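Local coordinates for protein purine nucleoside phosphorylase (Schistosoma mansoni, PDB 6BIF) that probably catalyses the reversible phosphorolysis of purine nucleosides such as inosine and guanosine, releasing the free base and ribose 1-phosphate, at residues 117-122 / 239-244; 84-89 / 220-225. All blocks are in the same frame, centred on the assembly; numbering follows the deposited sequence.

Contact 1. Residues 117-122 / 239-244; sequences NLAGGI and AVSLIA. With DSJ (1-(4-amino-2-hydroxyphenyl)ethan-1-one), chain J; DMS (dimethyl sulfoxide), chain D.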
loop_
_atom_site.group_PDB
_atom_site.type_symbol
_atom_site.label_atom_id
_atom_site.label_comp_id
_atom_site.label_asym_id
_atom_site.label_seq_id
_atom_site.Cartn_x
_atom_site.Cartn_y
_atom_site.Cartn_z
ATOM N N ASN A 117 4.297 4.803 22.262
ATOM C CA ASN A 117 5.235 4.917 21.146
ATOM C C ASN A 117 5.817 6.329 21.124
ATOM O O ASN A 117 5.322 7.226 21.812
ATOM C CB ASN A 117 4.545 4.617 19.795
ATOM C CG ASN A 117 3.422 5.597 19.450
ATOM O OD1 ASN A 117 3.653 6.791 19.285
ATOM N ND2 ASN A 117 2.214 5.079 19.281
ATOM N N LEU A 118 6.890 6.519 20.329
ATOM C CA LEU A 118 7.333 7.839 19.894
ATOM C C LEU A 118 6.857 8.101 18.466
ATOM O O LEU A 118 6.740 7.178 17.656
ATOM C CB LEU A 118 8.850 7.988 19.978
ATOM C CG LEU A 118 9.313 8.195 21.447
ATOM C CD1 LEU A 118 9.943 6.966 21.985
ATOM C CD2 LEU A 118 10.186 9.418 21.611
ATOM N N ALA A 119 6.583 9.375 18.155
ATOM C CA ALA A 119 5.997 9.716 16.850
ATOM C C ALA A 119 6.352 11.146 16.453
ATOM O O ALA A 119 6.802 11.957 17.278
ATOM C CB ALA A 119 4.473 9.554 16.876
ATOM N N GLY A 120 6.130 11.457 15.170
ATOM C CA GLY A 120 6.324 12.816 14.678
ATOM C C GLY A 120 5.034 13.621 14.753
ATOM O O GLY A 120 3.947 13.110 14.453
ATOM N N GLY A 121 5.175 14.884 15.169
ATOM C CA GLY A 121 4.045 15.810 15.209
ATOM C C GLY A 121 3.752 16.438 13.847
ATOM O O GLY A 121 4.660 16.931 13.161
ATOM N N ILE A 122 2.474 16.426 13.461
ATOM C CA ILE A 122 1.982 17.084 12.257
ATOM C C ILE A 122 1.155 18.329 12.611
ATOM O O ILE A 122 1.385 19.412 12.075
ATOM C CB ILE A 122 1.166 16.093 11.392
ATOM C CG1 ILE A 122 2.016 14.882 10.957
ATOM C CG2 ILE A 122 0.602 16.774 10.162
ATOM C CD1 ILE A 122 3.200 15.210 10.028
ATOM N N ALA A 239 -3.775 4.096 23.962
ATOM C CA ALA A 239 -2.521 4.308 23.243
ATOM C C ALA A 239 -2.078 5.764 23.360
ATOM O O ALA A 239 -2.887 6.677 23.149
ATOM C CB ALA A 239 -2.672 3.913 21.758
ATOM N N VAL A 240 -0.790 5.989 23.662
ATOM C CA VAL A 240 -0.260 7.339 23.909
ATOM C C VAL A 240 1.036 7.514 23.109
ATOM O O VAL A 240 1.952 6.683 23.208
ATOM C CB VAL A 240 -0.022 7.593 25.411
ATOM C CG1 VAL A 240 0.513 9.039 25.677
ATOM C CG2 VAL A 240 -1.312 7.376 26.240
ATOM N N SER A 241 1.124 8.607 22.344
ATOM C CA SER A 241 2.329 8.976 21.596
ATOM C C SER A 241 3.117 10.058 22.337
ATOM O O SER A 241 2.541 11.024 22.844
ATOM C CB SER A 241 1.995 9.513 20.195
ATOM O OG SER A 241 1.562 8.504 19.307
ATOM N N LEU A 242 4.440 9.889 22.386
ATOM C CA LEU A 242 5.364 10.913 22.864
ATOM C C LEU A 242 5.992 11.562 21.632
ATOM O O LEU A 242 6.566 10.864 20.786
ATOM C CB LEU A 242 6.429 10.310 23.784
ATOM C CG LEU A 242 7.625 11.185 24.202
ATOM C CD1 LEU A 242 7.214 12.470 24.953
ATOM C CD2 LEU A 242 8.629 10.381 25.056
ATOM N N ILE A 243 5.823 12.877 21.495
ATOM C CA ILE A 243 6.228 13.592 20.280
ATOM C C ILE A 243 7.734 13.865 20.288
ATOM O O ILE A 243 8.244 14.557 21.167
ATOM C CB ILE A 243 5.435 14.904 20.150
ATOM C CG1 ILE A 243 3.914 14.619 20.157
ATOM C CG2 ILE A 243 5.863 15.674 18.934
ATOM C CD1 ILE A 243 3.459 13.688 19.034
ATOM N N ALA A 244 8.441 13.374 19.257
ATOM C CA ALA A 244 9.891 13.585 19.162
ATOM C C ALA A 244 10.257 14.939 18.543
ATOM O O ALA A 244 11.293 15.522 18.900
ATOM C CB ALA A 244 10.511 12.441 18.368
HETATM C C7 DSJ J . 8.499 8.196 13.562
HETATM C C4 DSJ J . 9.691 10.182 15.137
HETATM C C5 DSJ J . 9.181 10.476 13.938
HETATM C C6 DSJ J . 8.533 9.406 13.111
HETATM C C3 DSJ J . 9.623 8.766 15.645
HETATM C C2 DSJ J . 9.054 7.819 14.900
HETATM C C1 DSJ J . 8.968 6.370 15.333
HETATM O O DSJ J . 8.486 5.532 14.614
HETATM C C DSJ J . 9.514 5.959 16.698
HETATM O O1 DSJ J . 7.908 7.201 12.805
HETATM N N DSJ J . 9.217 11.789 13.403
HETATM S S DMS D . 8.268 2.722 18.861
HETATM O O DMS D . 8.461 3.815 19.832
HETATM C C1 DMS D . 8.688 1.078 19.535
HETATM C C2 DMS D . 6.833 2.832 17.779
#
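Asn117 and Ser241 face each other on one side of a parallel strand pair, and their side chains add a bond of their own to those of the backbones. Ser241 OG donates to Asn117 OD1 at 2.7 Å, in the amide plane and on a lone pair (118° at the oxygen). Asn117 chi1, 62°, sets CG between the backbone N and the carbonyl carbon and swings the amide so that OD1 meets Ser241 OG, while its other end, ND2, is hydrogen-bonded to Thr223 OG1. An asparagine suits this buried spot because it accepts at one end and donates at the other. The small CB of Ala119 sits on the same face as Ser241. On the opposite face Leu118 and Leu242 run alongside one another with the same heading, their CD2 atoms 3.9 Å apart. Between the strands, Leu242 N to Asn117 O (2.9 Å) and Ala244 N to Ala119 O (2.9 Å) are two of the four backbone bonds. This is a buried parallel pair inside the mixed sheet of the phosphorylase-superfamily fold, and its end lines the pocket of the bound aminohydroxyphenyl ethanone: Gly120, lacking a side chain, lets its CA come within 3.3 Å of the ligand N. Strand 131-139 flanks strand 236-246, helix 259-283 packs on Leu118 and Leu242, and Tyr194 of strand 189-196 lies against Asn117 and Ser241.

Contact 2. Residues 84-89 / 220-225; sequences QGRLHM and GMSTVP. With DSJ (1-(4-amino-2-hydroxyphenyl)ethan-1-one), chain J.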
loop_
_atom_site.group_PDB
_atom_site.type_symbol
_atom_site.label_atom_id
_atom_site.label_comp_id
_atom_site.label_asym_id
_atom_site.label_seq_id
_atom_site.Cartn_x
_atom_site.Cartn_y
_atom_site.Cartn_z
ATOM N N GLN A 84 8.405 -7.010 26.200
ATOM C CA GLN A 84 9.669 -6.278 26.302
ATOM C C GLN A 84 10.417 -6.452 24.981
ATOM O O GLN A 84 11.105 -7.454 24.770
ATOM C CB GLN A 84 10.474 -6.782 27.500
ATOM C CG GLN A 84 11.798 -6.053 27.759
ATOM C CD GLN A 84 12.461 -6.503 29.057
ATOM O OE1 GLN A 84 12.693 -7.699 29.271
ATOM N NE2 GLN A 84 12.765 -5.545 29.935
ATOM N N GLY A 85 10.303 -5.453 24.105
ATOM C CA GLY A 85 10.744 -5.567 22.725
ATOM C C GLY A 85 9.576 -5.824 21.784
ATOM O O GLY A 85 9.217 -6.984 21.542
ATOM N N ARG A 86 8.941 -4.773 21.259
ATOM C CA ARG A 86 7.804 -5.029 20.385
ATOM C C ARG A 86 8.277 -5.371 18.974
ATOM O O ARG A 86 9.406 -5.074 18.562
ATOM C CB ARG A 86 6.793 -3.856 20.323
ATOM C CG ARG A 86 7.317 -2.469 20.037
ATOM C CD ARG A 86 6.491 -1.681 18.975
ATOM N NE ARG A 86 5.104 -1.319 19.288
ATOM C CZ ARG A 86 4.702 -0.226 19.934
ATOM N NH1 ARG A 86 3.405 -0.023 20.099
ATOM N NH2 ARG A 86 5.571 0.643 20.448
ATOM N N LEU A 87 7.379 -6.019 18.235
ATOM C CA LEU A 87 7.615 -6.377 16.839
ATOM C C LEU A 87 7.068 -5.291 15.918
ATOM O O LEU A 87 5.916 -4.882 16.057
ATOM C CB LEU A 87 6.950 -7.716 16.506
ATOM C CG LEU A 87 7.716 -8.967 16.946
ATOM C CD1 LEU A 87 7.732 -9.065 18.435
ATOM C CD2 LEU A 87 7.104 -10.233 16.342
ATOM N N HIS A 88 7.890 -4.846 14.972
ATOM C CA HIS A 88 7.534 -3.800 14.008
ATOM C C HIS A 88 7.423 -4.357 12.594
ATOM O O HIS A 88 8.318 -5.077 12.146
ATOM C CB HIS A 88 8.600 -2.702 13.961
ATOM C CG HIS A 88 8.787 -1.945 15.238
ATOM N ND1 HIS A 88 9.613 -2.381 16.255
ATOM C CD2 HIS A 88 8.298 -0.746 15.637
ATOM C CE1 HIS A 88 9.599 -1.500 17.238
ATOM N NE2 HIS A 88 8.818 -0.494 16.884
ATOM N N MET A 89 6.379 -3.939 11.852
ATOM C CA MET A 89 6.174 -4.534 10.527
ATOM C C MET A 89 7.261 -4.127 9.516
ATOM O O MET A 89 7.471 -4.869 8.528
ATOM C CB MET A 89 4.760 -4.233 10.002
ATOM C CG MET A 89 3.717 -4.861 10.949
ATOM S SD MET A 89 2.074 -5.272 10.336
ATOM C CE MET A 89 2.498 -6.638 9.227
ATOM N N GLY A 220 3.571 7.709 12.834
ATOM C CA GLY A 220 4.561 6.763 13.332
ATOM C C GLY A 220 4.477 5.426 12.618
ATOM O O GLY A 220 3.659 5.242 11.708
ATOM N N MET A 221 5.321 4.473 13.070
ATOM C CA MET A 221 5.549 3.211 12.351
ATOM C C MET A 221 5.112 1.976 13.155
ATOM O O MET A 221 5.585 0.861 12.871
ATOM C CB MET A 221 7.024 3.071 11.976
ATOM C CG MET A 221 7.614 4.185 11.115
ATOM S SD MET A 221 9.408 3.993 10.986
ATOM C CE MET A 221 9.863 5.580 10.271
ATOM N N SER A 222 4.238 2.140 14.148
ATOM C CA SER A 222 3.798 1.026 14.994
ATOM C C SER A 222 2.325 1.198 15.374
ATOM O O SER A 222 1.590 1.990 14.786
ATOM C CB SER A 222 4.667 0.944 16.260
ATOM O OG SER A 222 4.366 2.008 17.162
ATOM N N THR A 223 1.901 0.396 16.353
ATOM C CA THR A 223 0.699 0.589 17.164
ATOM C C THR A 223 -0.602 0.173 16.449
ATOM O O THR A 223 -1.356 -0.645 17.000
ATOM C CB THR A 223 0.664 2.044 17.663
ATOM O OG1 THR A 223 1.841 2.300 18.476
ATOM C CG2 THR A 223 -0.584 2.292 18.528
ATOM N N VAL A 224 -0.869 0.683 15.231
ATOM C CA VAL A 224 -2.128 0.346 14.531
ATOM C C VAL A 224 -2.283 -1.164 14.332
ATOM O O VAL A 224 -3.387 -1.681 14.576
ATOM C CB VAL A 224 -2.246 1.154 13.230
ATOM C CG1 VAL A 224 -3.363 0.657 12.310
ATOM C CG2 VAL A 224 -2.479 2.642 13.559
ATOM N N PRO A 225 -1.240 -1.928 13.947
ATOM C CA PRO A 225 -1.419 -3.401 13.836
ATOM C C PRO A 225 -1.869 -4.043 15.143
ATOM O O PRO A 225 -2.851 -4.799 15.145
ATOM C CB PRO A 225 -0.023 -3.888 13.405
ATOM C CG PRO A 225 0.583 -2.688 12.670
ATOM C CD PRO A 225 0.119 -1.515 13.515
HETATM C C7 DSJ J . 8.499 8.196 13.562
HETATM C C4 DSJ J . 9.691 10.182 15.137
HETATM C C5 DSJ J . 9.181 10.476 13.938
HETATM C C6 DSJ J . 8.533 9.406 13.111
HETATM C C3 DSJ J . 9.623 8.766 15.645
HETATM C C2 DSJ J . 9.054 7.819 14.900
HETATM C C1 DSJ J . 8.968 6.370 15.333
HETATM O O DSJ J . 8.486 5.532 14.614
HETATM C C DSJ J . 9.514 5.959 16.698
HETATM O O1 DSJ J . 7.908 7.201 12.805
HETATM N N DSJ J . 9.217 11.789 13.403
HETATM O O HOH W 1 4.472 -2.046 12.986
#
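Bends at chi2 and chi3 (134° and 65°) turn the Arg86 side chain so that one face of its guanidinium is presented to Ser222 OG, whereas His88, with CG beside the backbone N (chi1 -63°), brings CD2 of its ring near the same serine. Ser222 OG stands 3.5 Å above the centre of that guanidinium face, packing rather than hydrogen bonding, although its exact position is less certain, and Arg86 NE runs 3.8 Å from Ser222 CB. Arg86 NH1 comes 3.2 Å from Thr223 OG1, but at an angle too poor for a bond; its stronger partner is Glu226, in a salt bridge, while Arg86 NH2 donates to the backbone oxygen of Thr116. A long, multidentate arginine can reach from the loop to helix and strand at once. The His88 ring makes a lighter contact with 220-225: CD2 lies 4.1 Å from Ser222 CB, with Met221 O near the ring plane at its edge, and the ring is stacked with Tyr90.

The backbones meet through a water that accepts from Met89 N (2.9 Å) and donates to Met221 O (3.1 Å). Met89 and Pro225 run alongside one another with opposite headings, Met89 SD being 3.8 Å from Pro225 CG; the pliant thioether fits against the rigid ring, and Leu145 of a second subunit packs on Met89. Met221 turns its own side chain to the bound aminohydroxyphenyl ethanone, its CG 3.5 Å from the ligand O1. In related trimeric phosphorylases the counterparts of Arg86, His88 and Ser222 line the phosphate site; the dimethyl sulfoxide by Ser222, probably from crystallisation liquor, is consistent with such a pocket. Segment 84-89 leaves strand 78-84 and starts the connection to helix 95-108, whose Ile98 packs on Met89 and Pro225 as helix 224-232 begins.

From the N terminus, the chain passes 84-89, runs through helix 95-108 to 117-122, then makes a long excursion to 220-225, where contact 2 closes a loop with 130 residues between its segments. Helix 224-232 follows and leads into strand 236-246, on which 239-244 returns beside 117-122 and closes contact 1. The segments alternate, so the two loops cross rather than nest. Contact 1 joins neighbouring strands of the central sheet; contact 2 ties the loop after strand 78-84 to the start of helix 224-232. Their centres are 13 Å apart, Ala239 CB packs 4.2 Å from Thr223 CG2, and both contacts border the same ligand.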